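Local coordinates for killer cell lectin-like receptor 3 (Mus musculus, PDB 3C8J), which serves on natural killer cells as a disulfide-linked homodimeric receptor, built on a C-type lectin fold, that recognises class I MHC molecules, at residues A[79-83]-A[94-98]; A[112-116]-A[193-197]; A[134-138]-A[188-193]. The protein carries 4 engineered substitutions. All blocks are in the same frame, centred on the assembly; numbering follows the deposited sequence.

Interaction 1. Residues A[79-83]-A[94-98]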
ATOM      1  N   ARG A  79       4.215 -21.256 -13.626  1.00 72.01           N
ATOM      2  CA  ARG A  79       4.157 -20.920 -12.190  1.00 71.38           C
ATOM      3  C   ARG A  79       2.728 -20.564 -11.772  1.00 70.69           C
ATOM      4  O   ARG A  79       2.307 -20.863 -10.633  1.00 70.88           O
ATOM      5  CB  ARG A  79       5.075 -19.735 -11.820  1.00 71.54           C
ATOM      6  CG  ARG A  79       6.266 -20.074 -10.915  1.00 72.67           C
ATOM      7  CD  ARG A  79       5.873 -20.780  -9.598  1.00 73.98           C
ATOM      8  NE  ARG A  79       5.975 -22.239  -9.698  1.00 75.13           N
ATOM      9  CZ  ARG A  79       6.279 -23.053  -8.686  1.00 76.12           C
ATOM     10  NH1 ARG A  79       6.523 -22.568  -7.475  1.00 76.43           N
ATOM     11  NH2 ARG A  79       6.344 -24.366  -8.887  1.00 76.00           N
ATOM     12  N   GLY A  80       2.008 -19.898 -12.685  1.00 69.26           N
ATOM     13  CA  GLY A  80       0.672 -19.365 -12.393  1.00 67.27           C
ATOM     14  C   GLY A  80       0.428 -17.861 -12.564  1.00 65.74           C
ATOM     15  O   GLY A  80       1.288 -17.105 -13.032  1.00 66.22           O
ATOM     16  N   VAL A  81      -0.775 -17.434 -12.184  1.00 63.48           N
ATOM     17  CA  VAL A  81      -1.216 -16.068 -12.358  1.00 60.70           C
ATOM     18  C   VAL A  81      -1.169 -15.398 -11.000  1.00 59.51           C
ATOM     19  O   VAL A  81      -1.827 -15.836 -10.063  1.00 59.35           O
ATOM     20  CB  VAL A  81      -2.649 -16.026 -12.875  1.00 60.16           C
ATOM     21  CG1 VAL A  81      -3.086 -14.608 -13.038  1.00 59.90           C
ATOM     22  CG2 VAL A  81      -2.753 -16.754 -14.186  1.00 60.49           C
ATOM     23  N   LYS A  82      -0.394 -14.332 -10.887  1.00 57.92           N
ATOM     24  CA  LYS A  82      -0.338 -13.595  -9.638  1.00 56.26           C
ATOM     25  C   LYS A  82      -0.239 -12.099  -9.915  1.00 55.49           C
ATOM     26  O   LYS A  82       0.099 -11.685 -11.024  1.00 55.04           O
ATOM     27  CB  LYS A  82       0.856 -14.072  -8.811  1.00 56.10           C
ATOM     28  CG  LYS A  82       2.161 -13.874  -9.533  1.00 55.10           C
ATOM     29  CD  LYS A  82       3.359 -14.265  -8.709  1.00 53.75           C
ATOM     30  CE  LYS A  82       4.529 -14.639  -9.635  1.00 52.09           C
ATOM     31  NZ  LYS A  82       4.773 -13.693 -10.751  1.00 50.31           N
ATOM     32  N   TYR A  83      -0.573 -11.295  -8.912  1.00 54.56           N
ATOM     33  CA  TYR A  83      -0.218  -9.876  -8.910  1.00 54.27           C
ATOM     34  C   TYR A  83       0.314  -9.523  -7.525  1.00 54.23           C
ATOM     35  O   TYR A  83       0.093 -10.276  -6.561  1.00 55.13           O
ATOM     36  CB  TYR A  83      -1.400  -8.966  -9.318  1.00 54.29           C
ATOM     37  CG  TYR A  83      -2.529  -8.892  -8.312  1.00 54.04           C
ATOM     38  CD1 TYR A  83      -2.586  -7.878  -7.358  1.00 52.09           C
ATOM     39  CD2 TYR A  83      -3.534  -9.862  -8.311  1.00 55.42           C
ATOM     40  CE1 TYR A  83      -3.628  -7.826  -6.444  1.00 55.25           C
ATOM     41  CE2 TYR A  83      -4.554  -9.842  -7.400  1.00 54.81           C
ATOM     42  CZ  TYR A  83      -4.614  -8.831  -6.470  1.00 55.54           C
ATOM     43  OH  TYR A  83      -5.670  -8.849  -5.580  1.00 54.76           O
ATOM     44  N   PHE A  94      -0.901 -11.955  -4.447  1.00 53.72           N
ATOM     45  CA  PHE A  94      -2.129 -12.725  -4.470  1.00 53.41           C
ATOM     46  C   PHE A  94      -1.965 -13.671  -5.631  1.00 54.40           C
ATOM     47  O   PHE A  94      -1.922 -13.243  -6.784  1.00 54.89           O
ATOM     48  CB  PHE A  94      -3.359 -11.829  -4.606  1.00 52.56           C
ATOM     49  CG  PHE A  94      -3.461 -10.774  -3.531  1.00 50.49           C
ATOM     50  CD1 PHE A  94      -2.760  -9.603  -3.635  1.00 48.05           C
ATOM     51  CD2 PHE A  94      -4.265 -10.961  -2.415  1.00 49.98           C
ATOM     52  CE1 PHE A  94      -2.844  -8.627  -2.645  1.00 48.20           C
ATOM     53  CE2 PHE A  94      -4.363  -9.980  -1.419  1.00 46.71           C
ATOM     54  CZ  PHE A  94      -3.646  -8.828  -1.537  1.00 48.25           C
ATOM     55  N   ILE A  95      -1.802 -14.952  -5.314  1.00 55.03           N
ATOM     56  CA  ILE A  95      -1.605 -15.972  -6.325  1.00 55.61           C
ATOM     57  C   ILE A  95      -2.961 -16.562  -6.700  1.00 56.40           C
ATOM     58  O   ILE A  95      -3.625 -17.224  -5.890  1.00 56.87           O
ATOM     59  CB  ILE A  95      -0.609 -17.050  -5.855  1.00 55.53           C
ATOM     60  CG1 ILE A  95       0.670 -16.371  -5.372  1.00 55.12           C
ATOM     61  CG2 ILE A  95      -0.310 -18.040  -6.987  1.00 55.04           C
ATOM     62  CD1 ILE A  95       1.825 -17.284  -5.197  1.00 56.32           C
ATOM     63  N   MET A  96      -3.348 -16.300  -7.945  1.00 57.04           N
ATOM     64  CA  MET A  96      -4.698 -16.527  -8.443  1.00 57.50           C
ATOM     65  C   MET A  96      -4.873 -17.841  -9.218  1.00 57.79           C
ATOM     66  O   MET A  96      -5.604 -17.898 -10.209  1.00 57.61           O
ATOM     67  CB  MET A  96      -5.109 -15.311  -9.285  1.00 57.42           C
ATOM     68  CG  MET A  96      -5.115 -14.000  -8.490  1.00 57.86           C
ATOM     69  SD  MET A  96      -6.200 -13.921  -7.031  1.00 60.64           S
ATOM     70  CE  MET A  96      -7.813 -13.496  -7.722  1.00 58.86           C
ATOM     71  N   ASN A  97      -4.162 -18.883  -8.768  1.00 58.74           N
ATOM     72  CA  ASN A  97      -4.395 -20.289  -9.151  1.00 59.14           C
ATOM     73  C   ASN A  97      -4.798 -21.024  -7.906  1.00 59.13           C
ATOM     74  O   ASN A  97      -4.268 -20.740  -6.832  1.00 59.51           O
ATOM     75  CB  ASN A  97      -3.128 -20.996  -9.639  1.00 59.46           C
ATOM     76  CG  ASN A  97      -2.357 -20.194 -10.629  1.00 61.03           C
ATOM     77  OD1 ASN A  97      -1.664 -19.241 -10.262  1.00 62.45           O
ATOM     78  ND2 ASN A  97      -2.440 -20.582 -11.903  1.00 62.21           N
ATOM     79  N   LYS A  98      -5.679 -22.006  -8.050  1.00 59.23           N
ATOM     80  CA  LYS A  98      -6.149 -22.778  -6.925  1.00 59.21           C
ATOM     81  C   LYS A  98      -5.208 -23.947  -6.674  1.00 58.82           C
ATOM     82  O   LYS A  98      -5.160 -24.893  -7.463  1.00 58.86           O
ATOM     83  CB  LYS A  98      -7.568 -23.275  -7.181  1.00 59.50           C
ATOM     84  CG  LYS A  98      -8.621 -22.167  -7.297  1.00 60.41           C
ATOM     85  CD  LYS A  98      -9.945 -22.742  -7.846  1.00 60.21           C
ATOM     86  CE  LYS A  98     -11.127 -21.788  -7.666  1.00 60.49           C
ATOM     87  NZ  LYS A  98     -12.283 -22.310  -8.445  1.00 61.12           N
TER
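Tyr83 CG sits between its backbone N and carbonyl carbon (chi1 69°) and Phe94 CG beside its backbone N (chi1 -56°), which brings the two rings together on one face of the hairpin. The planes end nearly parallel, 17° apart, but slid until they barely overlap. Tyr83 CE1 approaches Phe94 CD1 at 3.4 Å, and the Tyr83 hydroxyl hangs over one face of the Phe94 ring near its rim. At the Tyr83 ring edge lies Met96 CG. All three lie at the open end of the antiparallel hairpin of strands 82-88 and 90-96. Tyr83 and Phe94 form a hydrogen-bonded pair, with Phe94 N giving to Tyr83 O at 2.9 Å, and Lys82 faces Ile95 in the non-hydrogen-bonded pair. Beyond the last ladder bond, Met96 N to Val81 O, the chain turns at Asn97, whose OD1 accepts Val81 N at 2.8 Å on a lone pair in the carbonyl plane. Asn97 belongs to a region implicated in MHC class I binding. The Tyr83 ring is thus held by packing and by its OH hydrogen bond to His130, while a side-chain oxygen standing in for a main-chain one extends the pairing a residue past the ladder.

Interaction 2. Residues A[112-116]-A[193-197]. Engineered in segment 112-116: Gly112 (natural residue Ser).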
ATOM      1  N   GLY A 112      10.354 -16.053  -2.258  1.00 56.36           N
ATOM      2  CA  GLY A 112      10.916 -15.516  -1.024  1.00 56.42           C
ATOM      3  C   GLY A 112       9.972 -14.638  -0.213  1.00 56.28           C
ATOM      4  O   GLY A 112      10.412 -13.882   0.634  1.00 56.00           O
ATOM      5  N   VAL A 113       8.676 -14.737  -0.464  1.00 56.68           N
ATOM      6  CA  VAL A 113       7.698 -13.976   0.304  1.00 57.86           C
ATOM      7  C   VAL A 113       6.759 -15.004   0.881  1.00 58.49           C
ATOM      8  O   VAL A 113       5.956 -15.574   0.157  1.00 59.13           O
ATOM      9  CB  VAL A 113       6.936 -12.954  -0.577  1.00 57.67           C
ATOM     10  CG1 VAL A 113       5.868 -12.260   0.202  1.00 57.03           C
ATOM     11  CG2 VAL A 113       7.910 -11.928  -1.158  1.00 58.45           C
ATOM     12  N   PRO A 114       6.882 -15.280   2.184  1.00 58.75           N
ATOM     13  CA  PRO A 114       6.189 -16.464   2.709  1.00 58.68           C
ATOM     14  C   PRO A 114       4.661 -16.315   2.818  1.00 58.65           C
ATOM     15  O   PRO A 114       4.138 -15.212   2.785  1.00 58.31           O
ATOM     16  CB  PRO A 114       6.841 -16.671   4.088  1.00 58.63           C
ATOM     17  CG  PRO A 114       8.080 -15.725   4.105  1.00 58.64           C
ATOM     18  CD  PRO A 114       7.666 -14.584   3.224  1.00 58.54           C
ATOM     19  N   ILE A 115       3.967 -17.445   2.943  1.00 58.57           N
ATOM     20  CA  ILE A 115       2.505 -17.463   3.047  1.00 57.93           C
ATOM     21  C   ILE A 115       2.041 -16.519   4.158  1.00 57.99           C
ATOM     22  O   ILE A 115       2.694 -16.395   5.189  1.00 58.45           O
ATOM     23  CB  ILE A 115       1.967 -18.930   3.160  1.00 57.80           C
ATOM     24  CG1 ILE A 115       0.438 -19.008   3.120  1.00 57.67           C
ATOM     25  CG2 ILE A 115       2.561 -19.680   4.372  1.00 57.93           C
ATOM     26  CD1 ILE A 115      -0.102 -20.459   3.188  1.00 57.57           C
ATOM     27  N   LEU A 116       0.920 -15.843   3.939  1.00 57.97           N
ATOM     28  CA  LEU A 116       0.523 -14.710   4.776  1.00 57.35           C
ATOM     29  C   LEU A 116       0.375 -14.961   6.263  1.00 57.33           C
ATOM     30  O   LEU A 116      -0.292 -15.897   6.699  1.00 57.31           O
ATOM     31  CB  LEU A 116      -0.750 -14.066   4.250  1.00 56.98           C
ATOM     32  CG  LEU A 116      -1.215 -12.804   4.979  1.00 56.72           C
ATOM     33  CD1 LEU A 116      -0.255 -11.649   4.794  1.00 56.03           C
ATOM     34  CD2 LEU A 116      -2.601 -12.435   4.553  1.00 54.12           C
ATOM     35  N   ILE A 193      -2.383 -16.204  -0.595  1.00 58.79           N
ATOM     36  CA  ILE A 193      -1.804 -14.887  -0.306  1.00 58.96           C
ATOM     37  C   ILE A 193      -0.440 -14.975   0.363  1.00 59.21           C
ATOM     38  O   ILE A 193      -0.303 -15.593   1.419  1.00 58.80           O
ATOM     39  CB  ILE A 193      -2.694 -14.013   0.615  1.00 58.94           C
ATOM     40  CG1 ILE A 193      -4.155 -14.034   0.150  1.00 59.52           C
ATOM     41  CG2 ILE A 193      -2.152 -12.578   0.639  1.00 57.83           C
ATOM     42  CD1 ILE A 193      -5.085 -13.139   0.949  1.00 58.63           C
ATOM     43  N   CYS A 194       0.557 -14.336  -0.244  1.00 59.17           N
ATOM     44  CA  CYS A 194       1.885 -14.261   0.352  1.00 59.12           C
ATOM     45  C   CYS A 194       2.056 -12.873   0.928  1.00 58.92           C
ATOM     46  O   CYS A 194       1.554 -11.917   0.362  1.00 59.75           O
ATOM     47  CB  CYS A 194       2.968 -14.510  -0.696  1.00 59.36           C
ATOM     48  SG  CYS A 194       2.743 -15.939  -1.778  1.00 59.15           S
ATOM     49  N   GLY A 195       2.764 -12.743   2.041  1.00 58.53           N
ATOM     50  CA  GLY A 195       2.954 -11.434   2.632  1.00 58.72           C
ATOM     51  C   GLY A 195       4.326 -11.231   3.239  1.00 58.71           C
ATOM     52  O   GLY A 195       4.954 -12.186   3.639  1.00 58.20           O
ATOM     53  N   LYS A 196       4.792  -9.983   3.296  1.00 58.87           N
ATOM     54  CA  LYS A 196       6.090  -9.695   3.884  1.00 59.42           C
ATOM     55  C   LYS A 196       6.262  -8.216   4.286  1.00 59.03           C
ATOM     56  O   LYS A 196       5.983  -7.330   3.485  1.00 59.35           O
ATOM     57  CB  LYS A 196       7.200 -10.173   2.946  1.00 59.45           C
ATOM     58  CG  LYS A 196       8.471  -9.324   2.918  1.00 61.60           C
ATOM     59  CD  LYS A 196       9.716 -10.192   2.801  1.00 63.92           C
ATOM     60  CE  LYS A 196      10.224 -10.570   4.174  1.00 65.66           C
ATOM     61  NZ  LYS A 196      11.552 -11.232   4.097  1.00 69.12           N
ATOM     62  N   LYS A 197       6.714  -7.992   5.523  1.00 58.17           N
ATOM     63  CA  LYS A 197       7.005  -6.669   6.065  1.00 58.08           C
ATOM     64  C   LYS A 197       8.191  -6.014   5.348  1.00 57.68           C
ATOM     65  O   LYS A 197       9.223  -6.655   5.084  1.00 57.70           O
ATOM     66  CB  LYS A 197       7.345  -6.741   7.565  1.00 57.77           C
ATOM     67  CG  LYS A 197       6.277  -7.378   8.477  1.00 59.06           C
ATOM     68  CD  LYS A 197       6.292  -6.812   9.943  1.00 59.15           C
ATOM     69  CE  LYS A 197       7.582  -7.092  10.744  1.00 60.97           C
ATOM     70  NZ  LYS A 197       7.599  -8.407  11.494  1.00 60.64           N
TER
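Leu116 lies alongside Ile193, the two side chains pointing the same way, and can be followed outward from the backbone. Its CB sits 3.2 Å from Ile193 O, the same oxygen that accepts Leu116 N. CG stands anti to the backbone N (chi1 -176°), which carries the branches along the strand: CD2 reaches Ile193 CG2 at 3.9 Å, while CD1 comes equally close to CA of Gly195, where the strand carries no side chain. Tyr92 and Ile138, on neighbouring strands, also touch this leucine. The second backbone bond, Gly195 N to Pro114 O at 2.9 Å, is nearly straight at 163°. Together the two bonds bracket a single bridge between Ile115 and Cys194, so the loop is fastened to strand 190-197 without becoming a full strand. In C-type lectin domains the first helix is joined to the C-terminal strand by a disulfide, here Cys108 to Cys194, and this loop follows that helix. Engineered Gly112, at positive phi, is the C-prime residue of the Schellman motif ending the helix. Next to it, Val113 turns CG1 onto the strand, 3.8 Å from Cys194 CB and 3.7 Å from Lys196 CB. Val113 also packs on Phe201 of the second subunit.

Interaction 3. Residues A[134-138]-A[188-193]. Engineered in segment 134-138: Gly134 (natural residue Glu).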
ATOM      1  N   GLY A 134     -13.348 -14.617  -3.473  1.00 54.33           N
ATOM      2  CA  GLY A 134     -12.764 -15.943  -3.584  1.00 54.77           C
ATOM      3  C   GLY A 134     -12.373 -16.439  -2.205  1.00 55.42           C
ATOM      4  O   GLY A 134     -12.793 -15.875  -1.192  1.00 55.79           O
ATOM      5  N   ASN A 135     -11.573 -17.500  -2.173  1.00 55.55           N
ATOM      6  CA  ASN A 135     -11.054 -18.062  -0.945  1.00 55.68           C
ATOM      7  C   ASN A 135      -9.546 -18.176  -1.035  1.00 56.10           C
ATOM      8  O   ASN A 135      -9.021 -18.737  -2.003  1.00 57.15           O
ATOM      9  CB  ASN A 135     -11.674 -19.420  -0.701  1.00 55.41           C
ATOM     10  CG  ASN A 135     -13.166 -19.345  -0.587  1.00 55.78           C
ATOM     11  OD1 ASN A 135     -13.886 -20.111  -1.213  1.00 56.56           O
ATOM     12  ND2 ASN A 135     -13.651 -18.391   0.197  1.00 56.77           N
ATOM     13  N   TYR A 136      -8.850 -17.653  -0.028  1.00 55.18           N
ATOM     14  CA  TYR A 136      -7.400 -17.546  -0.076  1.00 54.82           C
ATOM     15  C   TYR A 136      -6.747 -18.244   1.121  1.00 55.15           C
ATOM     16  O   TYR A 136      -7.014 -17.904   2.284  1.00 55.81           O
ATOM     17  CB  TYR A 136      -6.992 -16.063  -0.084  1.00 54.17           C
ATOM     18  CG  TYR A 136      -7.487 -15.286  -1.266  1.00 53.18           C
ATOM     19  CD1 TYR A 136      -8.812 -14.891  -1.345  1.00 53.53           C
ATOM     20  CD2 TYR A 136      -6.629 -14.912  -2.287  1.00 52.86           C
ATOM     21  CE1 TYR A 136      -9.290 -14.182  -2.423  1.00 53.53           C
ATOM     22  CE2 TYR A 136      -7.102 -14.164  -3.373  1.00 53.29           C
ATOM     23  CZ  TYR A 136      -8.442 -13.811  -3.422  1.00 52.55           C
ATOM     24  OH  TYR A 136      -8.955 -13.122  -4.468  1.00 51.90           O
ATOM     25  N   TRP A 137      -5.894 -19.220   0.851  1.00 54.97           N
ATOM     26  CA  TRP A 137      -5.104 -19.818   1.908  1.00 54.66           C
ATOM     27  C   TRP A 137      -4.237 -18.733   2.551  1.00 54.74           C
ATOM     28  O   TRP A 137      -3.741 -17.826   1.866  1.00 54.41           O
ATOM     29  CB  TRP A 137      -4.229 -20.926   1.351  1.00 54.29           C
ATOM     30  CG  TRP A 137      -4.974 -22.164   0.942  1.00 54.87           C
ATOM     31  CD1 TRP A 137      -4.962 -22.744  -0.290  1.00 55.06           C
ATOM     32  CD2 TRP A 137      -5.823 -23.002   1.769  1.00 54.77           C
ATOM     33  NE1 TRP A 137      -5.735 -23.885  -0.289  1.00 55.17           N
ATOM     34  CE2 TRP A 137      -6.273 -24.067   0.958  1.00 54.80           C
ATOM     35  CE3 TRP A 137      -6.245 -22.949   3.100  1.00 54.18           C
ATOM     36  CZ2 TRP A 137      -7.132 -25.065   1.433  1.00 54.33           C
ATOM     37  CZ3 TRP A 137      -7.090 -23.947   3.574  1.00 54.75           C
ATOM     38  CH2 TRP A 137      -7.526 -24.991   2.740  1.00 54.34           C
ATOM     39  N   ILE A 138      -4.103 -18.804   3.875  1.00 54.77           N
ATOM     40  CA  ILE A 138      -3.181 -17.935   4.604  1.00 54.63           C
ATOM     41  C   ILE A 138      -2.319 -18.813   5.512  1.00 54.90           C
ATOM     42  O   ILE A 138      -2.610 -19.998   5.677  1.00 54.92           O
ATOM     43  CB  ILE A 138      -3.898 -16.795   5.372  1.00 54.39           C
ATOM     44  CG1 ILE A 138      -4.818 -17.343   6.462  1.00 54.45           C
ATOM     45  CG2 ILE A 138      -4.686 -15.928   4.420  1.00 54.31           C
ATOM     46  CD1 ILE A 138      -5.419 -16.236   7.329  1.00 54.21           C
ATOM     47  N   ILE A 188      -7.902 -28.660  -0.186  1.00 57.09           N
ATOM     48  CA  ILE A 188      -8.838 -27.953  -1.047  1.00 56.77           C
ATOM     49  C   ILE A 188      -8.100 -26.916  -1.917  1.00 56.58           C
ATOM     50  O   ILE A 188      -7.312 -26.119  -1.405  1.00 55.65           O
ATOM     51  CB  ILE A 188     -10.003 -27.323  -0.253  1.00 56.84           C
ATOM     52  CG1 ILE A 188     -10.763 -28.415   0.505  1.00 56.62           C
ATOM     53  CG2 ILE A 188     -10.964 -26.577  -1.201  1.00 56.76           C
ATOM     54  CD1 ILE A 188     -11.991 -27.937   1.236  1.00 55.83           C
ATOM     55  N   PRO A 189      -8.330 -26.961  -3.240  1.00 56.62           N
ATOM     56  CA  PRO A 189      -7.669 -26.037  -4.147  1.00 56.79           C
ATOM     57  C   PRO A 189      -8.247 -24.627  -4.006  1.00 57.26           C
ATOM     58  O   PRO A 189      -9.367 -24.362  -4.468  1.00 57.54           O
ATOM     59  CB  PRO A 189      -7.981 -26.610  -5.540  1.00 57.03           C
ATOM     60  CG  PRO A 189      -8.681 -27.912  -5.326  1.00 56.22           C
ATOM     61  CD  PRO A 189      -9.237 -27.884  -3.951  1.00 56.56           C
ATOM     62  N   TYR A 190      -7.491 -23.739  -3.362  1.00 57.18           N
ATOM     63  CA  TYR A 190      -7.887 -22.350  -3.220  1.00 57.23           C
ATOM     64  C   TYR A 190      -6.801 -21.416  -3.741  1.00 57.45           C
ATOM     65  O   TYR A 190      -5.678 -21.829  -4.056  1.00 57.45           O
ATOM     66  CB  TYR A 190      -8.161 -22.006  -1.753  1.00 57.05           C
ATOM     67  CG  TYR A 190      -9.452 -22.532  -1.193  1.00 56.89           C
ATOM     68  CD1 TYR A 190      -9.548 -22.842   0.166  1.00 56.87           C
ATOM     69  CD2 TYR A 190     -10.577 -22.738  -2.007  1.00 56.66           C
ATOM     70  CE1 TYR A 190     -10.728 -23.336   0.714  1.00 57.24           C
ATOM     71  CE2 TYR A 190     -11.781 -23.235  -1.471  1.00 56.17           C
ATOM     72  CZ  TYR A 190     -11.845 -23.527  -0.098  1.00 57.71           C
ATOM     73  OH  TYR A 190     -13.001 -24.041   0.480  1.00 58.10           O
ATOM     74  N   TYR A 191      -7.135 -20.140  -3.804  1.00 57.79           N
ATOM     75  CA  TYR A 191      -6.138 -19.115  -4.062  1.00 58.45           C
ATOM     76  C   TYR A 191      -5.188 -19.031  -2.861  1.00 58.74           C
ATOM     77  O   TYR A 191      -5.281 -19.815  -1.916  1.00 58.63           O
ATOM     78  CB  TYR A 191      -6.820 -17.784  -4.263  1.00 58.24           C
ATOM     79  CG  TYR A 191      -7.751 -17.718  -5.433  1.00 59.00           C
ATOM     80  CD1 TYR A 191      -8.905 -16.943  -5.369  1.00 59.71           C
ATOM     81  CD2 TYR A 191      -7.472 -18.401  -6.621  1.00 59.55           C
ATOM     82  CE1 TYR A 191      -9.765 -16.842  -6.456  1.00 60.62           C
ATOM     83  CE2 TYR A 191      -8.332 -18.316  -7.718  1.00 59.97           C
ATOM     84  CZ  TYR A 191      -9.477 -17.531  -7.629  1.00 60.31           C
ATOM     85  OH  TYR A 191     -10.342 -17.432  -8.703  1.00 59.94           O
ATOM     86  N   CYS A 192      -4.294 -18.057  -2.893  1.00 59.10           N
ATOM     87  CA  CYS A 192      -3.184 -18.034  -1.983  1.00 58.91           C
ATOM     88  C   CYS A 192      -2.648 -16.613  -1.838  1.00 58.89           C
ATOM     89  O   CYS A 192      -2.495 -15.905  -2.840  1.00 58.71           O
ATOM     90  CB  CYS A 192      -2.126 -18.959  -2.560  1.00 59.07           C
ATOM     91  SG  CYS A 192      -0.575 -18.950  -1.764  1.00 60.66           S
ATOM     92  N   ILE A 193      -2.383 -16.204  -0.595  1.00 58.79           N
ATOM     93  CA  ILE A 193      -1.804 -14.887  -0.306  1.00 58.96           C
ATOM     94  C   ILE A 193      -0.440 -14.975   0.363  1.00 59.21           C
ATOM     95  O   ILE A 193      -0.303 -15.593   1.419  1.00 58.80           O
ATOM     96  CB  ILE A 193      -2.694 -14.013   0.615  1.00 58.94           C
ATOM     97  CG1 ILE A 193      -4.155 -14.034   0.150  1.00 59.52           C
ATOM     98  CG2 ILE A 193      -2.152 -12.578   0.639  1.00 57.83           C
ATOM     99  CD1 ILE A 193      -5.085 -13.139   0.949  1.00 58.63           C
TER
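Tyr136 and Tyr191 share one face of the sheet, and Ile193 packs against Tyr136 CB, while Trp137, on the other face with Cys192, meets Tyr190. Tyr191 CB rests over a face of the Tyr136 ring, 3.5 Å from Tyr136 CD2, and the two tyrosine rings are inclined at 52°. Ile193 CG1 lies 3.5 Å from Tyr136 CB. With Trp137 CG beside its backbone N (chi1 -71°), the Trp137 and Tyr190 side chains cross at about a right angle, their ring planes 46° apart, and Tyr190 CB lies over the five-membered ring, 3.7 Å from its centroid. The Tyr190 ring is itself covered on both sides: Asn135 CB stands almost centrally over one face, 3.8 Å from the centroid, and Ile188 CG2 over the other, toward its rim. Further out, strands 136-138 and 190-193 pair in parallel, Trp137 N giving to Tyr191 O at 2.9 Å and Trp137 O accepting Ile193 N; the Tyr191 N to Asn135 O bond is weak. This pair belongs to the lectin domain's mixed sheet, near the disulfide Cys192 to Cys104. At the polar edge, Trp137 NE1 gives to Ile188 O at 3.0 Å, with the oxygen in the indole plane, and makes a weak hydrogen bond to Thr99 O. Main-chain carbonyls thus satisfy the buried indole N-H, which implies that polar bonds as well as packing set the ring's orientation.

In the fold
Strand 190-197 unites the three contacts: interactions 2 and 3 share Ile193 on it, and interaction 1 reaches it through strand 90-96, its antiparallel neighbour. Interaction 2 is the buried one, joining a loop to the strand by aliphatic packing and two backbone bonds. Interactions 1 and 3 are partly buried and richer in aromatic rings, one at the mouth of an antiparallel hairpin, the other along a parallel strand pair. Ile95 ties them together, its N to Cys192 O being a probable hydrogen bond, while its CD1 packs on Cys194 SG of interaction 2. Side-chain polar bonds appear across interactions 1 and 3, whereas interaction 2 relies on main-chain atoms for its hydrogen bonds.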